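Local coordinates for ALKF (Bacillus cereus, PDB 3ZBO), which has affinity for branched DNA structures such as, probably, Holliday junctions, and is related to the HEAT-like repeat DNA glycosylases, at residues 156-161 against 178-183; 130-135 against 174-179. All blocks are in the same frame, centred on the assembly; numbering follows the deposited sequence. Where two conformers were deposited one is given.

Contact 1. Residues 156-161 against 178-183; sequences SDMLEM and NNFLNT
Residues 156-161 and 178-183 are short pieces of two helices that run in roughly opposite directions, 136° apart. Their axes come no closer than 10.4 Å. The nearest backbone approach is Leu159 to Leu181, with CA atoms 6.9 Å apart. At this spacing the backbones stay apart and side chains fill the gap. No hydrogen bond crosses it.

Phe180 bridges most of the distance. Its CG lies anti to the backbone N (chi1 178°), which sends the ring straight out at the facing helix. The far end of the ring meets Met158 twice. Met158 CB lies 3.7 Å from Phe180 CZ. The Met158 chain then bends at its last torsion, so that the methyl turns back to the ring, with CE 3.7 Å from Phe180 CE1. The sulfur itself stands farther off, 5.2 Å from the centroid of the Phe180 ring and oblique to it, in a Met-aromatic contact. Beside this, one methyl of Leu159 serves two partners. Its CD2 reaches Phe180 CE2 at 3.9 Å and Leu181 CD2 at 3.7 Å. The Phe180 ring is thus held at its outer end between a methionine and a leucine of successive positions.

Other helices pack around this contact. Trp135 of helix 128-144 touches Met158. Ile198 of helix 192-202 packs on Leu159 and Leu181. Away from this contact, Asn182 ND2 and Thr183 OG1 bond back to the carbonyls of Asn178 and Asn179, one turn earlier.

The arrangement is an apolar core between consecutive helices that run in roughly opposite directions, consistent with the stacked helices of the HEAT-like repeat fold of AlkD-like proteins.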
loop_
_atom_site.group_PDB
_atom_site.type_symbol
_atom_site.label_atom_id
_atom_site.label_comp_id
_atom_site.label_asym_id
_atom_site.label_seq_id
_atom_site.Cartn_x
_atom_site.Cartn_y
_atom_site.Cartn_z
ATOM N N SER A 156 1.178 17.911 8.889
ATOM C CA SER A 156 1.094 18.052 10.307
ATOM C C SER A 156 -0.299 17.734 10.856
ATOM O O SER A 156 -0.433 17.062 11.900
ATOM C CB SER A 156 1.538 19.514 10.610
ATOM O OG SER A 156 1.504 19.745 11.997
ATOM N N ASP A 157 -1.326 18.213 10.143
ATOM C CA ASP A 157 -2.699 17.969 10.584
ATOM C C ASP A 157 -3.010 16.446 10.489
ATOM O O ASP A 157 -3.716 15.893 11.365
ATOM C CB ASP A 157 -3.671 18.756 9.703
ATOM C CG ASP A 157 -3.689 20.237 9.984
ATOM O OD1 ASP A 157 -3.173 20.659 11.000
ATOM O OD2 ASP A 157 -4.332 20.918 9.136
ATOM N N MET A 158 -2.468 15.791 9.462
ATOM C CA MET A 158 -2.580 14.344 9.354
ATOM C C MET A 158 -1.891 13.627 10.509
ATOM O O MET A 158 -2.464 12.624 11.047
ATOM C CB MET A 158 -2.020 13.874 8.005
ATOM C CG MET A 158 -2.927 14.305 6.843
ATOM S SD MET A 158 -2.182 14.020 5.281
ATOM C CE MET A 158 -2.376 12.234 5.130
ATOM N N LEU A 159 -0.724 14.097 10.950
ATOM C CA LEU A 159 -0.091 13.447 12.111
ATOM C C LEU A 159 -0.983 13.563 13.354
ATOM O O LEU A 159 -1.072 12.643 14.175
ATOM C CB LEU A 159 1.255 14.121 12.448
ATOM C CG LEU A 159 2.362 13.816 11.455
ATOM C CD1 LEU A 159 3.607 14.718 11.730
ATOM C CD2 LEU A 159 2.784 12.361 11.563
ATOM N N GLU A 160 -1.589 14.793 13.517
ATOM C CA GLU A 160 -2.482 14.973 14.665
ATOM C C GLU A 160 -3.719 14.085 14.606
ATOM O O GLU A 160 -4.115 13.535 15.638
ATOM C CB GLU A 160 -2.927 16.428 14.736
ATOM C CG GLU A 160 -1.865 17.378 15.185
ATOM C CD GLU A 160 -1.358 17.127 16.577
ATOM O OE1 GLU A 160 -2.155 16.777 17.481
ATOM O OE2 GLU A 160 -0.151 17.282 16.844
ATOM N N MET A 161 -4.227 13.839 13.393
ATOM C CA MET A 161 -5.344 12.939 13.212
ATOM C C MET A 161 -4.940 11.510 13.600
ATOM O O MET A 161 -5.675 10.804 14.290
ATOM C CB MET A 161 -5.853 13.032 11.796
ATOM C CG MET A 161 -7.013 12.148 11.560
ATOM S SD MET A 161 -8.471 12.641 12.468
ATOM C CE MET A 161 -8.528 14.388 12.088
ATOM N N ASN A 178 -0.046 3.747 11.152
ATOM C CA ASN A 178 1.264 3.553 11.786
ATOM C C ASN A 178 2.426 3.684 10.788
ATOM O O ASN A 178 3.472 4.294 11.150
ATOM C CB ASN A 178 1.270 2.167 12.501
ATOM C CG ASN A 178 2.471 1.989 13.419
ATOM O OD1 ASN A 178 3.437 1.269 13.042
ATOM N ND2 ASN A 178 2.362 2.569 14.560
ATOM N N ASN A 179 2.187 3.107 9.608
ATOM C CA ASN A 179 3.169 3.221 8.513
ATOM C C ASN A 179 3.329 4.743 8.218
ATOM O O ASN A 179 4.503 5.205 8.022
ATOM C CB ASN A 179 2.660 2.353 7.315
ATOM C CG ASN A 179 3.645 2.271 6.189
ATOM O OD1 ASN A 179 4.816 2.591 6.384
ATOM N ND2 ASN A 179 3.208 1.714 5.040
ATOM N N PHE A 180 2.250 5.496 8.198
ATOM C CA PHE A 180 2.390 6.922 7.910
ATOM C C PHE A 180 3.286 7.591 8.994
ATOM O O PHE A 180 4.118 8.432 8.627
ATOM C CB PHE A 180 0.950 7.515 7.799
ATOM C CG PHE A 180 0.934 9.013 7.546
ATOM C CD1 PHE A 180 1.006 9.484 6.236
ATOM C CD2 PHE A 180 0.819 9.865 8.612
ATOM C CE1 PHE A 180 0.951 10.867 5.977
ATOM C CE2 PHE A 180 0.764 11.254 8.377
ATOM C CZ PHE A 180 0.839 11.780 7.037
ATOM N N LEU A 181 3.087 7.318 10.268
ATOM C CA LEU A 181 3.955 7.895 11.321
ATOM C C LEU A 181 5.408 7.569 11.025
ATOM O O LEU A 181 6.259 8.448 11.069
ATOM C CB LEU A 181 3.656 7.316 12.736
ATOM C CG LEU A 181 2.248 7.582 13.237
ATOM C CD1 LEU A 181 2.335 7.098 14.714
ATOM C CD2 LEU A 181 1.914 9.177 13.246
ATOM N N ASN A 182 5.689 6.286 10.747
ATOM C CA ASN A 182 7.077 5.928 10.457
ATOM C C ASN A 182 7.623 6.587 9.261
ATOM O O ASN A 182 8.750 7.042 9.293
ATOM C CB ASN A 182 7.135 4.435 10.118
ATOM C CG ASN A 182 7.304 3.560 11.252
ATOM O OD1 ASN A 182 8.487 3.304 11.636
ATOM N ND2 ASN A 182 6.262 2.820 11.584
ATOM N N THR A 183 6.821 6.741 8.217
ATOM C CA THR A 183 7.299 7.246 6.925
ATOM C C THR A 183 7.510 8.736 7.041
ATOM O O THR A 183 8.505 9.255 6.487
ATOM C CB THR A 183 6.282 6.915 5.817
ATOM O OG1 THR A 183 6.172 5.489 5.743
ATOM C CG2 THR A 183 6.892 7.398 4.469
#

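Contact 2. Residues 130-135 against 174-179; sequences KMSAGW and KSAMNN
Met177 lies over the indole of Trp135, with its CG almost exactly above the five-membered ring. The CG atom is 3.5 Å from the centroid of that Trp135 ring and 5° off its normal, a close CH-pi contact. The chain runs on extended past CG, and the methyl follows the indole outward, with Met177 CE 3.6 Å from Trp135 CZ2. The sulfur rides higher, above the same face, as a Met-aromatic contact.

The two helical pieces are nearly parallel, 11° apart, with axes 8.1 Å from each other. The small side chain of Ala176 is consistent with this closeness. It points at helix 128-144, and its CB packs 3.5 Å from Trp135 CB and 3.3 Å from Ser132 O. Ser132 OG also touches this methyl. The hydroxyl is buried, and its polar partners lie outside the two segments: Asp102 OD1 and Arg172 O.

Val162 of helix 152-165 touches both Trp135 and Met177. Close parallel packing of helices 128-144 and 171-187, with helix 152-165 against them, is consistent with the stacked helices of a HEAT-like repeat.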
loop_
_atom_site.group_PDB
_atom_site.type_symbol
_atom_site.label_atom_id
_atom_site.label_comp_id
_atom_site.label_asym_id
_atom_site.label_seq_id
_atom_site.Cartn_x
_atom_site.Cartn_y
_atom_site.Cartn_z
ATOM N N LYS A 130 -10.651 1.232 2.382
ATOM C CA LYS A 130 -10.386 2.445 1.604
ATOM C C LYS A 130 -9.494 3.458 2.369
ATOM O O LYS A 130 -8.535 4.028 1.789
ATOM C CB LYS A 130 -11.688 3.227 1.258
ATOM C CG LYS A 130 -12.425 2.596 0.208
ATOM C CD LYS A 130 -13.587 3.635 -0.200
ATOM C CE LYS A 130 -14.659 2.858 -0.937
ATOM N NZ LYS A 130 -15.591 4.006 -1.303
ATOM N N MET A 131 -9.755 3.569 3.680
ATOM C CA MET A 131 -8.894 4.451 4.462
ATOM C C MET A 131 -7.490 3.870 4.515
ATOM O O MET A 131 -6.546 4.635 4.469
ATOM C CB MET A 131 -9.403 4.608 5.922
ATOM C CG MET A 131 -10.770 5.358 5.819
ATOM S SD MET A 131 -11.361 5.824 7.489
ATOM C CE MET A 131 -11.673 4.241 8.285
ATOM N N SER A 132 -7.383 2.550 4.695
ATOM C CA SER A 132 -6.019 1.929 4.702
ATOM C C SER A 132 -5.284 2.256 3.396
ATOM O O SER A 132 -4.080 2.577 3.424
ATOM C CB SER A 132 -6.163 0.406 4.846
ATOM O OG SER A 132 -4.861 -0.126 5.066
ATOM N N ALA A 133 -5.974 2.188 2.261
ATOM C CA ALA A 133 -5.331 2.505 0.975
ATOM C C ALA A 133 -4.943 3.981 0.925
ATOM O O ALA A 133 -3.851 4.283 0.401
ATOM C CB ALA A 133 -6.275 2.189 -0.208
ATOM N N GLY A 134 -5.781 4.888 1.489
ATOM C CA GLY A 134 -5.444 6.283 1.365
ATOM C C GLY A 134 -4.203 6.602 2.233
ATOM O O GLY A 134 -3.314 7.307 1.725
ATOM N N TRP A 135 -4.125 6.101 3.478
ATOM C CA TRP A 135 -2.889 6.307 4.347
ATOM C C TRP A 135 -1.727 5.644 3.683
ATOM O O TRP A 135 -0.626 6.240 3.664
ATOM C CB TRP A 135 -3.147 5.742 5.729
ATOM C CG TRP A 135 -4.153 6.588 6.512
ATOM C CD1 TRP A 135 -5.439 6.296 6.846
ATOM C CD2 TRP A 135 -3.854 7.865 7.147
ATOM N NE1 TRP A 135 -5.994 7.336 7.581
ATOM C CE2 TRP A 135 -5.028 8.288 7.795
ATOM C CE3 TRP A 135 -2.687 8.670 7.226
ATOM C CZ2 TRP A 135 -5.114 9.490 8.530
ATOM C CZ3 TRP A 135 -2.738 9.850 7.933
ATOM C CH2 TRP A 135 -3.935 10.288 8.597
ATOM N N LYS A 174 -5.378 1.185 11.175
ATOM C CA LYS A 174 -4.366 1.431 12.189
ATOM C C LYS A 174 -2.983 1.066 11.585
ATOM O O LYS A 174 -1.999 1.773 11.824
ATOM C CB LYS A 174 -4.523 0.433 13.366
ATOM C CG LYS A 174 -5.710 0.684 14.223
ATOM C CD LYS A 174 -5.651 -0.372 15.364
ATOM C CE LYS A 174 -6.848 -0.244 16.263
ATOM N NZ LYS A 174 -6.808 -1.429 17.240
ATOM N N SER A 175 -2.869 -0.072 10.868
ATOM C CA SER A 175 -1.579 -0.473 10.280
ATOM C C SER A 175 -1.109 0.594 9.328
ATOM O O SER A 175 0.098 0.968 9.380
ATOM C CB SER A 175 -1.799 -1.802 9.547
ATOM O OG SER A 175 -0.630 -2.058 8.707
ATOM N N ALA A 176 -1.978 1.112 8.478
ATOM C CA ALA A 176 -1.524 2.105 7.528
ATOM C C ALA A 176 -1.226 3.444 8.170
ATOM O O ALA A 176 -0.246 4.135 7.744
ATOM C CB ALA A 176 -2.644 2.314 6.407
ATOM N N MET A 177 -1.999 3.837 9.172
ATOM C CA MET A 177 -1.679 5.135 9.874
ATOM C C MET A 177 -0.312 4.959 10.598
ATOM O O MET A 177 0.433 5.940 10.708
ATOM C CB MET A 177 -2.793 5.359 10.918
ATOM C CG MET A 177 -4.031 5.860 10.277
ATOM S SD MET A 177 -5.204 5.988 11.732
ATOM C CE MET A 177 -6.296 7.291 11.148
ATOM N N ASN A 178 -0.046 3.747 11.152
ATOM C CA ASN A 178 1.264 3.553 11.786
ATOM C C ASN A 178 2.426 3.684 10.788
ATOM O O ASN A 178 3.472 4.294 11.150
ATOM C CB ASN A 178 1.270 2.167 12.501
ATOM C CG ASN A 178 2.471 1.989 13.419
ATOM O OD1 ASN A 178 3.437 1.269 13.042
ATOM N ND2 ASN A 178 2.362 2.569 14.560
ATOM N N ASN A 179 2.187 3.107 9.608
ATOM C CA ASN A 179 3.169 3.221 8.513
ATOM C C ASN A 179 3.329 4.743 8.218
ATOM O O ASN A 179 4.503 5.205 8.022
ATOM C CB ASN A 179 2.660 2.353 7.315
ATOM C CG ASN A 179 3.645 2.271 6.189
ATOM O OD1 ASN A 179 4.816 2.591 6.384
ATOM N ND2 ASN A 179 3.208 1.714 5.040
#

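Along the chain come helix 128-144, then helix 152-165, then helix 171-187. Contact 2 closes the wider loop, from 130-135 to 174-179. Contact 1 closes a shorter loop, from 156-161 to 178-183. It starts inside the first and ends just beyond it, so the two cross rather than nest. The two ranges on helix 171-187 overlap at Asn178 and Asn179. Their centres lie 10 Å apart, and they meet directly: Trp135 CZ3 is 3.6 Å from Phe180 CD2, and the two rings pack edge-to-face. Together they tie three consecutive helices together. Helix 171-187 packs on its predecessor through contact 1 and on the helix before that through contact 2.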